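Local coordinates for EGF family domain-containing protein (Toxoplasma gondii, PDB 4Z81) that probably takes part in host-cell invasion by the parasite, as an apical membrane antigen 1-like protein that also carries an EGF-like domain, at residues A[368-373]-A[430-435]; A[404-409]-A[425-430]. One frame throughout, in Å; residues are numbered along the deposited sequence.

Contact 1 of 2, residues A[368-373]-A[430-435]; sequences NARASL and YSTVPE
Arg-370 and Ser-431 meet in a polar, partly water-mediated surface contact at the margin of a four-stranded antiparallel sheet, where the chain entering outer strand 371-377 runs past the loop that leaves strand 424-430. The direct bond goes from Arg-370 NE to Ser-431 OG at 3.2 Å and is nearly straight (171° at the hydrogen), with the hydroxyl oxygen lying in the guanidinium plane at its edge. A bend at the second torsion of Arg-370 (chi2 -57°) turns the chain back toward 431 and brings NE to the hydroxyl, while Arg-370 CG lies 3.7 Å from Ser-431 OG.

The ring of Tyr-430 turns one edge to the backbone: CD1 lies 3.4 Å from Asn-368 O, and CE1 touches the methyl CB of Ala-369 at 3.9 Å. Met-367 packs against the same ring.

Thr-432 OG1 sits among three waters within bonding distance, one of them unusually close. That water donates to Asn-368 O (2.9 Å) and accepts from Ser-431 N (3.0 Å), joining the two backbones; a second accepts from Asn-368 N at 2.8 Å, and a third reaches Arg-370 NH1 only weakly. Backbone bonds from Arg-370 and Ala-371 both go to Phe-429, and this pairing of two residues opposite one is a classic beta bulge where segment 368-373 pairs with strand 424-430.

Contact 2 of 2, residues A[404-409]-A[425-430]; sequences HWATFV and GKCFFY
Trp-405 to Val-409 pair with Lys-426 to Tyr-430 as the two inner strands of a four-stranded antiparallel sheet, a beta hairpin with a long connection. Hydrogen-bonded pairs Thr-407/Phe-428 and Val-409/Lys-426 each exchange two backbone bonds; Tyr-430 N to Trp-405 O (2.9 Å) adds a fifth, and His-404 N gives Tyr-430 O a weak one. At the non-hydrogen-bonded positions the strands draw close enough for Ala-406 CA to lie 3.1 Å from Phe-428 O, a CA-H...O contact.

Packing contacts occupy both faces of the ladder. On the face of Ala-406, its methyl CB packs on Phe-429 CD1 (4.1 Å) and on the sulfur of Cys-427, which forms a disulfide with Cys-381 of helix 378-387. Phe-408 has CG anti to its backbone N (chi1 176°), and this sends the ring along the neighbouring strand to the Gly-425 backbone, where CZ is 3.5 Å from Gly-425 N. On the other face Val-409 CG2 meets Phe-428 CE1 at 3.5 Å.

Polar side-chain contact centres on Thr-407, whose OG1 also makes a weak hydrogen bond with Trp-355 N. This OG1 lies at the edge of the Tyr-430 ring, and one water spans the two hydroxyls, 2.6 Å from Thr-407 OG1 and 2.7 Å from Tyr-430 OH.

Of the strands tied together here, outer strand 371-377 comes first along the chain from the N terminus; helix 378-387 and then strand 405-410 follow, after which the chain loops out and returns along strand 424-430. Contact 2 closes that short excursion of 15 residues and nests within the longer loop that contact 1 closes, meeting it at the shared Tyr-430, so the two do not cross. Strand 424-430 is the common element, inserted between the earlier two. The ring of Tyr-430 lies between 368-369 and Thr-407. Backbone pairing of Arg-370 with Phe-429 and of Leu-373 with Cys-427 continues the ladder into the outer strand, while Thr-432 O packs against Trp-405 CE3.

Contact 1 of 2, residues A[368-373]-A[430-435]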
# COMPACT_ATOMS: atom_id res chain seq x y z
N ASN A 368 -20.97 12.02 -10.06
CA ASN A 368 -21.33 11.49 -11.37
C ASN A 368 -20.52 10.25 -11.73
O ASN A 368 -19.31 10.32 -11.92
CB ASN A 368 -21.13 12.56 -12.45
CG ASN A 368 -21.97 13.79 -12.21
OD1 ASN A 368 -21.47 14.92 -12.25
ND2 ASN A 368 -23.26 13.59 -11.96
N ALA A 369 -21.20 9.11 -11.80
CA ALA A 369 -20.55 7.85 -12.16
C ALA A 369 -19.95 7.95 -13.56
O ALA A 369 -20.63 8.34 -14.51
CB ALA A 369 -21.55 6.71 -12.09
N ARG A 370 -18.67 7.60 -13.67
CA ARG A 370 -17.99 7.57 -14.97
C ARG A 370 -18.21 6.22 -15.63
O ARG A 370 -18.10 6.08 -16.84
CB ARG A 370 -16.50 7.85 -14.81
CG ARG A 370 -16.17 9.15 -14.10
CD ARG A 370 -16.78 10.36 -14.80
NE ARG A 370 -16.35 11.61 -14.19
CZ ARG A 370 -17.05 12.74 -14.20
NH1 ARG A 370 -16.56 13.83 -13.61
NH2 ARG A 370 -18.24 12.79 -14.78
N ALA A 371 -18.54 5.22 -14.81
CA ALA A 371 -18.76 3.87 -15.30
C ALA A 371 -19.48 3.07 -14.23
O ALA A 371 -19.46 3.44 -13.06
CB ALA A 371 -17.45 3.21 -15.67
N SER A 372 -20.09 1.97 -14.64
CA SER A 372 -20.80 1.11 -13.70
C SER A 372 -20.75 -0.35 -14.12
O SER A 372 -20.68 -0.67 -15.31
CB SER A 372 -22.25 1.57 -13.55
OG SER A 372 -22.89 1.67 -14.81
N LEU A 373 -20.77 -1.22 -13.12
CA LEU A 373 -20.74 -2.66 -13.33
C LEU A 373 -21.98 -3.28 -12.70
O LEU A 373 -22.24 -3.11 -11.51
CB LEU A 373 -19.47 -3.26 -12.74
CG LEU A 373 -19.32 -4.78 -12.77
CD1 LEU A 373 -19.39 -5.32 -14.19
CD2 LEU A 373 -18.02 -5.20 -12.11
N TYR A 430 -16.11 6.43 -9.82
CA TYR A 430 -15.96 7.88 -9.89
C TYR A 430 -14.50 8.32 -10.04
O TYR A 430 -13.58 7.65 -9.57
CB TYR A 430 -16.54 8.53 -8.63
CG TYR A 430 -17.94 8.08 -8.29
CD1 TYR A 430 -19.04 8.56 -8.99
CD2 TYR A 430 -18.16 7.20 -7.24
CE1 TYR A 430 -20.32 8.16 -8.66
CE2 TYR A 430 -19.44 6.80 -6.91
CZ TYR A 430 -20.52 7.28 -7.62
OH TYR A 430 -21.79 6.88 -7.29
N SER A 431 -14.32 9.47 -10.69
CA SER A 431 -13.02 10.13 -10.78
C SER A 431 -13.04 11.48 -10.06
O SER A 431 -12.09 12.25 -10.15
CB SER A 431 -12.62 10.34 -12.24
OG SER A 431 -13.45 11.31 -12.85
N THR A 432 -14.14 11.76 -9.37
CA THR A 432 -14.31 13.04 -8.68
C THR A 432 -13.92 12.92 -7.21
O THR A 432 -14.27 11.94 -6.55
CB THR A 432 -15.77 13.54 -8.76
OG1 THR A 432 -16.20 13.52 -10.13
CG2 THR A 432 -15.88 14.96 -8.21
N VAL A 433 -13.19 13.91 -6.70
CA VAL A 433 -12.80 13.92 -5.29
C VAL A 433 -14.04 14.14 -4.43
O VAL A 433 -14.69 15.17 -4.55
CB VAL A 433 -11.77 15.02 -4.99
CG1 VAL A 433 -11.48 15.10 -3.49
CG2 VAL A 433 -10.48 14.77 -5.78
N PRO A 434 -14.35 13.18 -3.54
CA PRO A 434 -15.56 13.30 -2.71
C PRO A 434 -15.43 14.35 -1.61
O PRO A 434 -14.35 14.54 -1.05
CB PRO A 434 -15.71 11.90 -2.13
CG PRO A 434 -14.32 11.39 -2.03
CD PRO A 434 -13.61 11.94 -3.24
N GLU A 435 -16.55 14.99 -1.28
CA GLU A 435 -16.56 16.08 -0.30
C GLU A 435 -17.48 15.78 0.87
O GLU A 435 -17.45 16.47 1.89
CB GLU A 435 -16.99 17.38 -0.97
CG GLU A 435 -16.13 17.81 -2.13
CD GLU A 435 -16.72 19.00 -2.88
OE1 GLU A 435 -17.83 19.44 -2.52
OE2 GLU A 435 -16.07 19.48 -3.84
O HOH W 1 -16.72 11.19 -11.00
O HOH W 2 -19.06 14.07 -10.02
O HOH W 3 -14.86 15.65 -11.47

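Contact 2 of 2, residues A[404-409]-A[425-430]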
# COMPACT_ATOMS: atom_id res chain seq x y z
N HIS A 404 -10.85 6.32 -8.28
CA HIS A 404 -10.33 6.08 -6.93
C HIS A 404 -11.42 5.89 -5.89
O HIS A 404 -11.13 5.57 -4.73
CB HIS A 404 -9.41 7.23 -6.52
CG HIS A 404 -8.16 7.32 -7.33
ND1 HIS A 404 -7.15 6.38 -7.24
CD2 HIS A 404 -7.75 8.22 -8.26
CE1 HIS A 404 -6.18 6.70 -8.07
NE2 HIS A 404 -6.52 7.81 -8.70
N TRP A 405 -12.68 6.08 -6.29
CA TRP A 405 -13.81 5.93 -5.38
C TRP A 405 -14.93 5.17 -6.06
O TRP A 405 -15.19 5.37 -7.24
CB TRP A 405 -14.31 7.29 -4.91
CG TRP A 405 -13.20 8.19 -4.47
CD1 TRP A 405 -12.74 8.34 -3.20
CD2 TRP A 405 -12.41 9.05 -5.30
NE1 TRP A 405 -11.72 9.25 -3.18
CE2 TRP A 405 -11.49 9.69 -4.45
CE3 TRP A 405 -12.38 9.33 -6.66
CZ2 TRP A 405 -10.56 10.61 -4.93
CZ3 TRP A 405 -11.46 10.24 -7.14
CH2 TRP A 405 -10.56 10.87 -6.27
N ALA A 406 -15.60 4.30 -5.31
CA ALA A 406 -16.72 3.54 -5.83
C ALA A 406 -17.83 3.38 -4.80
O ALA A 406 -17.58 3.18 -3.61
CB ALA A 406 -16.26 2.18 -6.32
N THR A 407 -19.07 3.48 -5.27
CA THR A 407 -20.24 3.18 -4.47
C THR A 407 -20.90 1.91 -4.98
O THR A 407 -21.25 1.82 -6.16
CB THR A 407 -21.26 4.33 -4.49
OG1 THR A 407 -20.66 5.52 -3.97
CG2 THR A 407 -22.48 3.99 -3.65
N PHE A 408 -21.04 0.93 -4.09
CA PHE A 408 -21.77 -0.30 -4.40
C PHE A 408 -23.19 -0.19 -3.87
O PHE A 408 -23.39 0.16 -2.71
CB PHE A 408 -21.06 -1.51 -3.79
CG PHE A 408 -21.79 -2.81 -3.98
CD1 PHE A 408 -21.78 -3.45 -5.21
CD2 PHE A 408 -22.47 -3.40 -2.93
CE1 PHE A 408 -22.45 -4.65 -5.39
CE2 PHE A 408 -23.14 -4.60 -3.11
CZ PHE A 408 -23.13 -5.22 -4.34
N VAL A 409 -24.17 -0.49 -4.72
CA VAL A 409 -25.58 -0.44 -4.34
C VAL A 409 -26.19 -1.83 -4.38
O VAL A 409 -26.44 -2.38 -5.45
CB VAL A 409 -26.37 0.50 -5.27
CG1 VAL A 409 -27.84 0.58 -4.84
CG2 VAL A 409 -25.76 1.89 -5.27
N GLY A 425 -25.41 -6.54 -6.67
CA GLY A 425 -25.94 -5.25 -7.02
C GLY A 425 -25.09 -4.53 -8.05
O GLY A 425 -24.35 -5.16 -8.80
N LYS A 426 -25.20 -3.21 -8.06
CA LYS A 426 -24.55 -2.38 -9.06
C LYS A 426 -23.42 -1.55 -8.45
O LYS A 426 -23.58 -0.93 -7.40
CB LYS A 426 -25.57 -1.45 -9.72
CG LYS A 426 -25.15 -0.89 -11.06
CD LYS A 426 -26.22 -1.13 -12.11
CE LYS A 426 -26.21 -0.05 -13.18
NZ LYS A 426 -27.41 -0.14 -14.05
N CYS A 427 -22.27 -1.56 -9.13
CA CYS A 427 -21.10 -0.81 -8.70
C CYS A 427 -20.98 0.47 -9.54
O CYS A 427 -21.10 0.42 -10.75
CB CYS A 427 -19.84 -1.67 -8.84
SG CYS A 427 -18.33 -0.95 -8.16
N PHE A 428 -20.76 1.61 -8.88
CA PHE A 428 -20.57 2.89 -9.56
C PHE A 428 -19.16 3.42 -9.33
O PHE A 428 -18.70 3.49 -8.20
CB PHE A 428 -21.59 3.92 -9.06
CG PHE A 428 -23.02 3.55 -9.33
CD1 PHE A 428 -23.71 2.73 -8.45
CD2 PHE A 428 -23.68 4.03 -10.45
CE1 PHE A 428 -25.04 2.39 -8.69
CE2 PHE A 428 -25.00 3.69 -10.69
CZ PHE A 428 -25.68 2.87 -9.81
N PHE A 429 -18.48 3.82 -10.41
CA PHE A 429 -17.09 4.28 -10.33
C PHE A 429 -16.96 5.77 -10.60
O PHE A 429 -17.60 6.30 -11.52
CB PHE A 429 -16.22 3.51 -11.33
CG PHE A 429 -16.26 2.02 -11.15
CD1 PHE A 429 -15.38 1.39 -10.29
CD2 PHE A 429 -17.19 1.26 -11.84
CE1 PHE A 429 -15.43 0.02 -10.13
CE2 PHE A 429 -17.24 -0.11 -11.68
CZ PHE A 429 -16.36 -0.73 -10.82
N TYR A 430 -16.11 6.43 -9.82
CA TYR A 430 -15.96 7.88 -9.89
C TYR A 430 -14.50 8.32 -10.04
O TYR A 430 -13.58 7.65 -9.57
CB TYR A 430 -16.54 8.53 -8.63
CG TYR A 430 -17.94 8.08 -8.29
CD1 TYR A 430 -19.04 8.56 -8.99
CD2 TYR A 430 -18.16 7.20 -7.24
CE1 TYR A 430 -20.32 8.16 -8.66
CE2 TYR A 430 -19.44 6.80 -6.91
CZ TYR A 430 -20.52 7.28 -7.62
OH TYR A 430 -21.79 6.88 -7.29
O HOH W 4 -22.24 7.46 -4.72